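Side-chain contacts in 5-formaminoimidazole-4-carboxamide-1-(beta)-D-ribofuranosyl 5'-monophosphate synthetase (Methanocaldococcus jannaschii, PDB 2R7L), which catalyses the ATP- and formate-dependent, folate-free formylation of AICAR to FAICAR in de novo purine biosynthesis: residues S29-K34 and G317-F322; G35-G40 and V60-I65; E219-G224 and G340-R345. One frame throughout, in Å; residues are numbered along the deposited sequence.

Contact 1. Residues S29-K34 and G317-F322. With AMZ (aminoimidazole 4-carboxamide ribonucleotide), chain F.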
loop_
_atom_site.group_PDB
_atom_site.type_symbol
_atom_site.label_atom_id
_atom_site.label_comp_id
_atom_site.label_asym_id
_atom_site.label_seq_id
_atom_site.Cartn_x
_atom_site.Cartn_y
_atom_site.Cartn_z
ATOM N N SER A 29 24.311 0.226 -6.681
ATOM C CA SER A 29 23.463 0.506 -7.835
ATOM C C SER A 29 22.059 -0.103 -7.721
ATOM O O SER A 29 21.089 0.474 -8.207
ATOM C CB SER A 29 24.135 0.048 -9.125
ATOM O OG SER A 29 24.178 -1.365 -9.179
ATOM N N LEU A 30 21.949 -1.257 -7.074
ATOM C CA LEU A 30 20.653 -1.943 -6.983
ATOM C C LEU A 30 19.529 -1.054 -6.463
ATOM O O LEU A 30 18.440 -1.061 -7.027
ATOM C CB LEU A 30 20.746 -3.223 -6.159
ATOM C CG LEU A 30 21.374 -4.407 -6.899
ATOM C CD1 LEU A 30 21.502 -5.612 -5.983
ATOM C CD2 LEU A 30 20.572 -4.748 -8.127
ATOM N N HIS A 31 19.781 -0.288 -5.407
ATOM C CA HIS A 31 18.749 0.600 -4.887
ATOM C C HIS A 31 18.800 1.985 -5.513
ATOM O O HIS A 31 17.817 2.720 -5.486
ATOM C CB HIS A 31 18.740 0.660 -3.353
ATOM C CG HIS A 31 20.002 1.193 -2.745
ATOM N ND1 HIS A 31 20.239 2.540 -2.580
ATOM C CD2 HIS A 31 21.082 0.556 -2.235
ATOM C CE1 HIS A 31 21.418 2.711 -2.012
ATOM N NE2 HIS A 31 21.944 1.522 -1.782
ATOM N N ILE A 32 19.944 2.340 -6.090
ATOM C CA ILE A 32 20.019 3.543 -6.898
ATOM C C ILE A 32 19.096 3.401 -8.105
ATOM O O ILE A 32 18.372 4.336 -8.459
ATOM C CB ILE A 32 21.455 3.823 -7.397
ATOM C CG1 ILE A 32 22.316 4.390 -6.269
ATOM C CG2 ILE A 32 21.433 4.799 -8.575
ATOM C CD1 ILE A 32 23.820 4.437 -6.599
ATOM N N LEU A 33 19.133 2.232 -8.739
ATOM C CA LEU A 33 18.318 1.982 -9.915
ATOM C C LEU A 33 16.862 1.699 -9.512
ATOM O O LEU A 33 15.931 2.277 -10.081
ATOM C CB LEU A 33 18.911 0.844 -10.757
ATOM C CG LEU A 33 20.312 1.072 -11.342
ATOM C CD1 LEU A 33 20.807 -0.155 -12.103
ATOM C CD2 LEU A 33 20.360 2.312 -12.234
ATOM N N LYS A 34 16.668 0.828 -8.522
ATOM C CA LYS A 34 15.323 0.571 -7.992
ATOM C C LYS A 34 14.638 1.859 -7.555
ATOM O O LYS A 34 13.496 2.117 -7.922
ATOM C CB LYS A 34 15.351 -0.416 -6.824
ATOM C CG LYS A 34 13.959 -0.851 -6.337
ATOM C CD LYS A 34 13.181 -1.537 -7.443
ATOM C CE LYS A 34 11.749 -1.858 -7.016
ATOM N NZ LYS A 34 11.070 -2.710 -8.021
ATOM N N GLY A 317 28.416 2.361 0.817
ATOM C CA GLY A 317 27.941 1.002 0.544
ATOM C C GLY A 317 26.956 0.444 1.557
ATOM O O GLY A 317 26.176 -0.450 1.240
ATOM N N GLY A 318 26.999 0.959 2.781
ATOM C CA GLY A 318 26.147 0.454 3.847
ATOM C C GLY A 318 24.662 0.754 3.698
ATOM O O GLY A 318 23.839 0.198 4.439
ATOM N N THR A 319 24.319 1.642 2.760
ATOM C CA THR A 319 22.921 1.948 2.460
ATOM C C THR A 319 22.214 0.718 1.908
ATOM O O THR A 319 20.988 0.657 1.880
ATOM C CB THR A 319 22.768 3.109 1.451
ATOM O OG1 THR A 319 23.615 2.875 0.322
ATOM C CG2 THR A 319 23.141 4.446 2.085
ATOM N N ASN A 320 22.994 -0.270 1.481
ATOM C CA ASN A 320 22.426 -1.521 1.012
ATOM C C ASN A 320 21.655 -2.263 2.107
ATOM O O ASN A 320 20.767 -3.056 1.811
ATOM C CB ASN A 320 23.505 -2.413 0.389
ATOM C CG ASN A 320 24.116 -1.801 -0.862
ATOM O OD1 ASN A 320 23.467 -1.023 -1.566
ATOM N ND2 ASN A 320 25.371 -2.145 -1.142
ATOM N N SER A 321 21.969 -1.992 3.372
ATOM C CA SER A 321 21.277 -2.657 4.470
ATOM C C SER A 321 19.792 -2.269 4.561
ATOM O O SER A 321 18.993 -3.028 5.112
ATOM C CB SER A 321 21.982 -2.402 5.816
ATOM O OG SER A 321 22.008 -1.017 6.111
ATOM N N PHE A 322 19.428 -1.090 4.043
ATOM C CA PHE A 322 18.017 -0.679 3.986
ATOM C C PHE A 322 17.479 -0.412 2.570
ATOM O O PHE A 322 16.901 0.644 2.302
ATOM C CB PHE A 322 17.704 0.482 4.952
ATOM C CG PHE A 322 18.516 1.733 4.717
ATOM C CD1 PHE A 322 19.863 1.787 5.051
ATOM C CD2 PHE A 322 17.921 2.869 4.192
ATOM C CE1 PHE A 322 20.605 2.938 4.846
ATOM C CE2 PHE A 322 18.657 4.019 3.979
ATOM C CZ PHE A 322 20.005 4.057 4.312
HETATM O O5 AMZ F . 29.004 -2.713 1.813
HETATM C C6 AMZ F . 29.813 -1.813 2.052
HETATM N N2 AMZ F . 29.889 -1.158 3.207
HETATM C C3A AMZ F . 30.827 -1.386 1.003
HETATM C C7A AMZ F . 31.864 -0.484 1.166
HETATM N N3 AMZ F . 32.182 0.200 2.266
HETATM N N1 AMZ F . 30.871 -1.847 -0.240
HETATM C C5 AMZ F . 31.904 -1.243 -0.846
HETATM N N AMZ F . 32.507 -0.414 0.014
HETATM C C1 AMZ F . 33.680 0.445 -0.277
HETATM C C2 AMZ F . 35.012 -0.268 -0.036
HETATM C C3 AMZ F . 35.458 -0.668 -1.430
HETATM O O2 AMZ F . 36.878 -0.565 -1.517
HETATM O O1 AMZ F . 35.924 0.690 0.514
HETATM O O AMZ F . 33.585 0.716 -1.685
HETATM C C AMZ F . 34.841 0.421 -2.303
HETATM C C4 AMZ F . 34.525 -0.089 -3.723
HETATM O O3 AMZ F . 33.669 -1.225 -3.657
HETATM P P AMZ F . 33.945 -2.469 -4.594
HETATM O OP1 AMZ F . 33.775 -2.205 -6.046
HETATM O O4 AMZ F . 35.441 -2.971 -4.289
HETATM O OP2 AMZ F . 32.962 -3.661 -4.104
#
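H31 holds CG between its backbone N and carbonyl carbon (chi1 62°), the crowded position, and this swings the imidazole off helix 29-38 toward T319 and N320. N320 keeps CG beside its own backbone N (chi1 -64°), which carries the amide to the ring. The contact joins the Rossmann-like N-terminal part of the chain to a 3-10 turn of the ATP-grasp part, next to the AICAR pocket. The imidazole arrives edge first. N320 OD1 lies in the ring plane, 2.9 Å from H31 CD2 and 3.0 Å from H31 NE2, while the amide itself is turned 71° from the ring. T319 OG1 comes to the same edge, 3.0 Å from H31 NE2. T319 OG1 is hydrogen-bonded to D316 O, and the other arm of the amide, N320 ND2, to H27 O, the backbone of a residue that binds AICAR. At the start of the turn, G317 runs so close to the bound nucleotide that a CB there would collide with AMZ C3A, and G318 N comes within 3.6 Å of AMZ N2. Across the turn, S321 OG donates to G318 O at 2.8 Å, almost in line with the carbonyl bond.

Contact 2. Residues G35-G40 and V60-I65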
loop_
_atom_site.group_PDB
_atom_site.type_symbol
_atom_site.label_atom_id
_atom_site.label_comp_id
_atom_site.label_asym_id
_atom_site.label_seq_id
_atom_site.Cartn_x
_atom_site.Cartn_y
_atom_site.Cartn_z
ATOM N N GLY A 35 15.335 2.662 -6.762
ATOM C CA GLY A 35 14.776 3.923 -6.282
ATOM C C GLY A 35 14.353 4.832 -7.419
ATOM O O GLY A 35 13.333 5.511 -7.338
ATOM N N ALA A 36 15.156 4.852 -8.478
ATOM C CA ALA A 36 14.857 5.632 -9.671
ATOM C C ALA A 36 13.580 5.152 -10.364
ATOM O O ALA A 36 12.716 5.951 -10.694
ATOM C CB ALA A 36 16.026 5.576 -10.634
ATOM N N LYS A 37 13.480 3.848 -10.595
ATOM C CA LYS A 37 12.286 3.271 -11.173
ATOM C C LYS A 37 11.060 3.634 -10.339
ATOM O O LYS A 37 10.030 4.023 -10.881
ATOM C CB LYS A 37 12.417 1.749 -11.260
ATOM C CG LYS A 37 13.448 1.263 -12.263
ATOM C CD LYS A 37 12.877 1.155 -13.658
ATOM C CE LYS A 37 11.962 -0.052 -13.780
ATOM N NZ LYS A 37 11.500 -0.261 -15.176
ATOM N N LEU A 38 11.180 3.506 -9.019
ATOM C CA LEU A 38 10.065 3.774 -8.106
ATOM C C LEU A 38 9.625 5.230 -8.170
ATOM O O LEU A 38 8.480 5.546 -7.840
ATOM C CB LEU A 38 10.425 3.402 -6.652
ATOM C CG LEU A 38 10.419 1.916 -6.266
ATOM C CD1 LEU A 38 11.002 1.714 -4.869
ATOM C CD2 LEU A 38 9.023 1.317 -6.347
ATOM N N GLU A 39 10.531 6.119 -8.579
ATOM C CA GLU A 39 10.187 7.542 -8.720
ATOM C C GLU A 39 9.743 7.906 -10.146
ATOM O O GLU A 39 9.402 9.052 -10.424
ATOM C CB GLU A 39 11.353 8.432 -8.279
ATOM C CG GLU A 39 11.608 8.395 -6.768
ATOM C CD GLU A 39 10.478 9.017 -5.970
ATOM O OE1 GLU A 39 10.142 10.194 -6.234
ATOM O OE2 GLU A 39 9.925 8.337 -5.077
ATOM N N GLY A 40 9.758 6.930 -11.046
ATOM C CA GLY A 40 9.208 7.127 -12.384
ATOM C C GLY A 40 10.234 7.275 -13.482
ATOM O O GLY A 40 9.879 7.455 -14.644
ATOM N N VAL A 60 15.986 -4.244 -12.687
ATOM C CA VAL A 60 16.121 -2.939 -12.081
ATOM C C VAL A 60 16.637 -1.921 -13.094
ATOM O O VAL A 60 16.601 -0.711 -12.861
ATOM C CB VAL A 60 17.028 -3.070 -10.814
ATOM C CG1 VAL A 60 18.441 -2.538 -11.049
ATOM C CG2 VAL A 60 16.365 -2.434 -9.622
ATOM N N ALA A 61 17.090 -2.413 -14.242
ATOM C CA ALA A 61 17.636 -1.525 -15.259
ATOM C C ALA A 61 16.876 -1.660 -16.569
ATOM O O ALA A 61 16.622 -2.770 -17.044
ATOM C CB ALA A 61 19.118 -1.793 -15.470
ATOM N N ASP A 62 16.515 -0.520 -17.146
ATOM C CA ASP A 62 15.767 -0.511 -18.394
ATOM C C ASP A 62 16.694 -0.639 -19.593
ATOM O O ASP A 62 16.389 -1.357 -20.538
ATOM C CB ASP A 62 14.932 0.762 -18.509
ATOM C CG ASP A 62 13.797 0.811 -17.502
ATOM O OD1 ASP A 62 13.241 -0.258 -17.160
ATOM O OD2 ASP A 62 13.457 1.927 -17.060
ATOM N N LYS A 63 17.822 0.068 -19.547
ATOM C CA LYS A 63 18.810 0.016 -20.618
ATOM C C LYS A 63 20.169 -0.410 -20.058
ATOM O O LYS A 63 20.608 0.099 -19.028
ATOM C CB LYS A 63 18.940 1.392 -21.278
ATOM C CG LYS A 63 19.115 1.374 -22.802
ATOM C CD LYS A 63 19.980 0.213 -23.282
ATOM C CE LYS A 63 20.355 0.345 -24.753
ATOM N NZ LYS A 63 21.472 1.311 -24.953
ATOM N N PHE A 64 20.829 -1.348 -20.732
ATOM C CA PHE A 64 22.202 -1.719 -20.386
ATOM C C PHE A 64 23.198 -1.135 -21.380
ATOM O O PHE A 64 23.007 -1.239 -22.592
ATOM C CB PHE A 64 22.364 -3.237 -20.360
ATOM C CG PHE A 64 21.572 -3.910 -19.286
ATOM C CD1 PHE A 64 22.020 -3.912 -17.975
ATOM C CD2 PHE A 64 20.369 -4.534 -19.581
ATOM C CE1 PHE A 64 21.292 -4.530 -16.981
ATOM C CE2 PHE A 64 19.632 -5.154 -18.589
ATOM C CZ PHE A 64 20.096 -5.151 -17.286
ATOM N N ILE A 65 24.255 -0.516 -20.861
ATOM C CA ILE A 65 25.419 -0.151 -21.668
ATOM C C ILE A 65 26.574 -1.068 -21.291
ATOM O O ILE A 65 27.215 -0.860 -20.263
ATOM C CB ILE A 65 25.860 1.300 -21.416
ATOM C CG1 ILE A 65 24.716 2.267 -21.707
ATOM C CG2 ILE A 65 27.081 1.642 -22.259
ATOM C CD1 ILE A 65 25.074 3.730 -21.497
HETATM O O HOH W 1 10.650 2.185 -16.760
#
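In the Rossmann-like N-terminal domain, helix 29-38 packs beside its parallel sheet, and here the last turn of that helix meets the lead-in to strand 63-66, outermost in the sheet within this chain. A Schellman motif closes the helix, with G40 at positive phi. K37, whose carbonyl accepts from G40 N in that motif, reaches across to D62, the two side chains approaching from opposite directions. K37 CG passes 3.8 Å from V60 O, a carbonyl that already accepts from T43 OG1. Bends at chi2 (-86°) and chi3 (-74°) then fold the lysine chain against the carboxylate, with K37 CD 3.5 Å from D62 OD2 and the amine on the other oxygen. K37 NZ donates to D62 OD1 at 2.6 Å, a salt bridge made on the syn lone pair. A water spans the pair, 3.0 Å from K37 NZ and 2.8 Å from D62 OD2, and S42 OG also bonds to D62 OD2. K37 NZ has a further acceptor in G40 O of the third subunit, and G40 O of this chain accepts in turn from K37 NZ of the third subunit. The ammonium is thus probably well stabilised in its charged form, tying an intrachain salt bridge to the subunit contact.

Contact 3. Residues E219-G224 and G340-R345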
loop_
_atom_site.group_PDB
_atom_site.type_symbol
_atom_site.label_atom_id
_atom_site.label_comp_id
_atom_site.label_asym_id
_atom_site.label_seq_id
_atom_site.Cartn_x
_atom_site.Cartn_y
_atom_site.Cartn_z
ATOM N N GLU A 219 18.378 21.136 4.203
ATOM C CA GLU A 219 18.139 20.317 5.381
ATOM C C GLU A 219 18.987 19.056 5.335
ATOM O O GLU A 219 19.164 18.449 4.273
ATOM C CB GLU A 219 16.657 19.944 5.463
ATOM C CG GLU A 219 16.214 19.363 6.798
ATOM C CD GLU A 219 14.980 18.483 6.661
ATOM O OE1 GLU A 219 14.405 18.082 7.696
ATOM O OE2 GLU A 219 14.583 18.184 5.514
ATOM N N VAL A 220 19.527 18.682 6.495
ATOM C CA VAL A 220 20.245 17.418 6.652
ATOM C C VAL A 220 19.269 16.388 7.205
ATOM O O VAL A 220 18.669 16.594 8.256
ATOM C CB VAL A 220 21.449 17.556 7.615
ATOM C CG1 VAL A 220 22.009 16.185 7.978
ATOM C CG2 VAL A 220 22.533 18.437 7.001
ATOM N N GLU A 221 19.097 15.285 6.490
ATOM C CA GLU A 221 18.156 14.251 6.928
ATOM C C GLU A 221 18.913 13.002 7.334
ATOM O O GLU A 221 19.942 12.688 6.744
ATOM C CB GLU A 221 17.181 13.897 5.795
ATOM C CG GLU A 221 16.490 15.103 5.178
ATOM C CD GLU A 221 15.837 14.798 3.845
ATOM O OE1 GLU A 221 15.816 13.619 3.415
ATOM O OE2 GLU A 221 15.344 15.751 3.217
ATOM N N LEU A 222 18.388 12.284 8.322
ATOM C CA LEU A 222 18.911 10.972 8.675
ATOM C C LEU A 222 18.123 9.853 7.998
ATOM O O LEU A 222 16.904 9.700 8.212
ATOM C CB LEU A 222 18.913 10.779 10.193
ATOM C CG LEU A 222 19.219 9.368 10.697
ATOM C CD1 LEU A 222 20.662 8.980 10.419
ATOM C CD2 LEU A 222 18.909 9.287 12.186
ATOM N N LEU A 223 18.829 9.061 7.193
ATOM C CA LEU A 223 18.200 8.023 6.377
ATOM C C LEU A 223 18.335 6.620 6.958
ATOM O O LEU A 223 17.443 5.791 6.798
ATOM C CB LEU A 223 18.746 8.058 4.939
ATOM C CG LEU A 223 17.943 8.869 3.907
ATOM C CD1 LEU A 223 16.592 8.230 3.689
ATOM C CD2 LEU A 223 17.768 10.330 4.317
ATOM N N GLY A 224 19.447 6.353 7.631
ATOM C CA GLY A 224 19.666 5.036 8.216
ATOM C C GLY A 224 21.074 4.795 8.725
ATOM O O GLY A 224 21.923 5.696 8.698
ATOM N N GLY A 340 18.805 5.239 -2.378
ATOM C CA GLY A 340 18.645 5.339 -3.832
ATOM C C GLY A 340 17.371 6.063 -4.276
ATOM O O GLY A 340 17.395 6.851 -5.234
ATOM N N GLN A 341 16.256 5.799 -3.592
ATOM C CA GLN A 341 14.989 6.453 -3.920
ATOM C C GLN A 341 14.955 7.906 -3.472
ATOM O O GLN A 341 14.318 8.744 -4.115
ATOM C CB GLN A 341 13.780 5.713 -3.324
ATOM C CG GLN A 341 12.457 6.312 -3.818
ATOM C CD GLN A 341 11.226 5.582 -3.339
ATOM O OE1 GLN A 341 11.306 4.634 -2.555
ATOM N NE2 GLN A 341 10.060 6.030 -3.812
ATOM N N ARG A 342 15.620 8.191 -2.355
ATOM C CA ARG A 342 15.768 9.557 -1.852
ATOM C C ARG A 342 16.595 10.430 -2.799
ATOM O O ARG A 342 16.312 11.615 -2.972
ATOM C CB ARG A 342 16.407 9.557 -0.463
ATOM C CG ARG A 342 16.540 10.948 0.151
ATOM C CD ARG A 342 15.185 11.570 0.370
ATOM N NE ARG A 342 15.236 12.993 0.712
ATOM C CZ ARG A 342 15.256 13.978 -0.183
ATOM N NH1 ARG A 342 15.254 13.700 -1.488
ATOM N NH2 ARG A 342 15.293 15.245 0.225
ATOM N N ILE A 343 17.615 9.840 -3.407
ATOM C CA ILE A 343 18.395 10.536 -4.432
ATOM C C ILE A 343 17.495 10.854 -5.639
ATOM O O ILE A 343 17.399 12.005 -6.064
ATOM C CB ILE A 343 19.620 9.694 -4.865
ATOM C CG1 ILE A 343 20.664 9.654 -3.741
ATOM C CG2 ILE A 343 20.228 10.224 -6.163
ATOM C CD1 ILE A 343 21.670 8.532 -3.878
ATOM N N ALA A 344 16.818 9.828 -6.154
ATOM C CA ALA A 344 15.926 9.953 -7.315
ATOM C C ALA A 344 14.852 11.015 -7.119
ATOM O O ALA A 344 14.533 11.764 -8.034
ATOM C CB ALA A 344 15.290 8.629 -7.626
ATOM N N ARG A 345 14.310 11.079 -5.913
ATOM C CA ARG A 345 13.286 12.040 -5.590
ATOM C C ARG A 345 13.813 13.470 -5.671
ATOM O O ARG A 345 13.136 14.353 -6.195
ATOM C CB ARG A 345 12.733 11.756 -4.195
ATOM C CG ARG A 345 11.842 12.848 -3.663
ATOM C CD ARG A 345 11.025 12.315 -2.515
ATOM N NE ARG A 345 10.430 11.035 -2.880
ATOM C CZ ARG A 345 9.947 10.154 -2.011
ATOM N NH1 ARG A 345 9.995 10.406 -0.710
ATOM N NH2 ARG A 345 9.429 9.015 -2.448
#
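R342 leaves helix 339-353 pointing at L223 and E221 on strand 219-230, a long strand of the antiparallel sheet in the ATP-grasp part of the protein. CB comes first: R342 CB sits 4.4 Å from L223 CD1, a loose aliphatic touch at the point where L223 and G224 together face H210 in a classic beta bulge. R342 CG still lies 4.4 Å from L223 CD2; the bend at chi2 (63°) then takes CD on toward the glutamate. R342 CD passes 3.7 Å from E221 OE1. The next atom makes the shortest link, with R342 NE donating to E221 OE1 at 2.8 Å through the syn lone pair. At the tip, R342 NH2 gives a nearly straight bond (176°) to E221 OE2 at 3.0 Å. The grip is therefore side-on and two-pronged, NE and NH2 each taking one oxygen. Both oxygens lie close to the guanidinium plane, yet the carboxylate is twisted 30° against it, and NH2 meets OE2 somewhat out of the carboxylate plane. The remaining nitrogen, NH1, forms a salt bridge with E346 one turn along the helix, and F212 of the neighbouring strand packs against the arginine. A leucine in place of R342 would probably leave the buried E221 carboxylate short of two donors and E346 without this mate, weakening the tie between helix and sheet. On the strand side, E221, extended beyond CG, carries its carboxylate out to the helix. Besides R342 NH2, E221 OE2 meets K217 NZ in a second salt bridge.

Contacts 1 and 2 share helix 29-38, one on its first half and one on its last, with centres about 13 Å apart; V60 packs on L33 and K34 between them. The centre of contact 3 lies about 12 Å from that of contact 1 and about 17 Å from that of contact 2. Along the chain, contact 2 is nested inside the loop that contact 1 closes, contact 3 follows contact 2, and contacts 1 and 3 cross. Helix 339-353 brings them together: G340 N reaches H31 ND1 in a weak hydrogen bond, and Q341 and R345 both bind E39. That helix therefore sits between the antiparallel sheet and the Rossmann-like domain, joining the two parts that meet at the AICAR pocket.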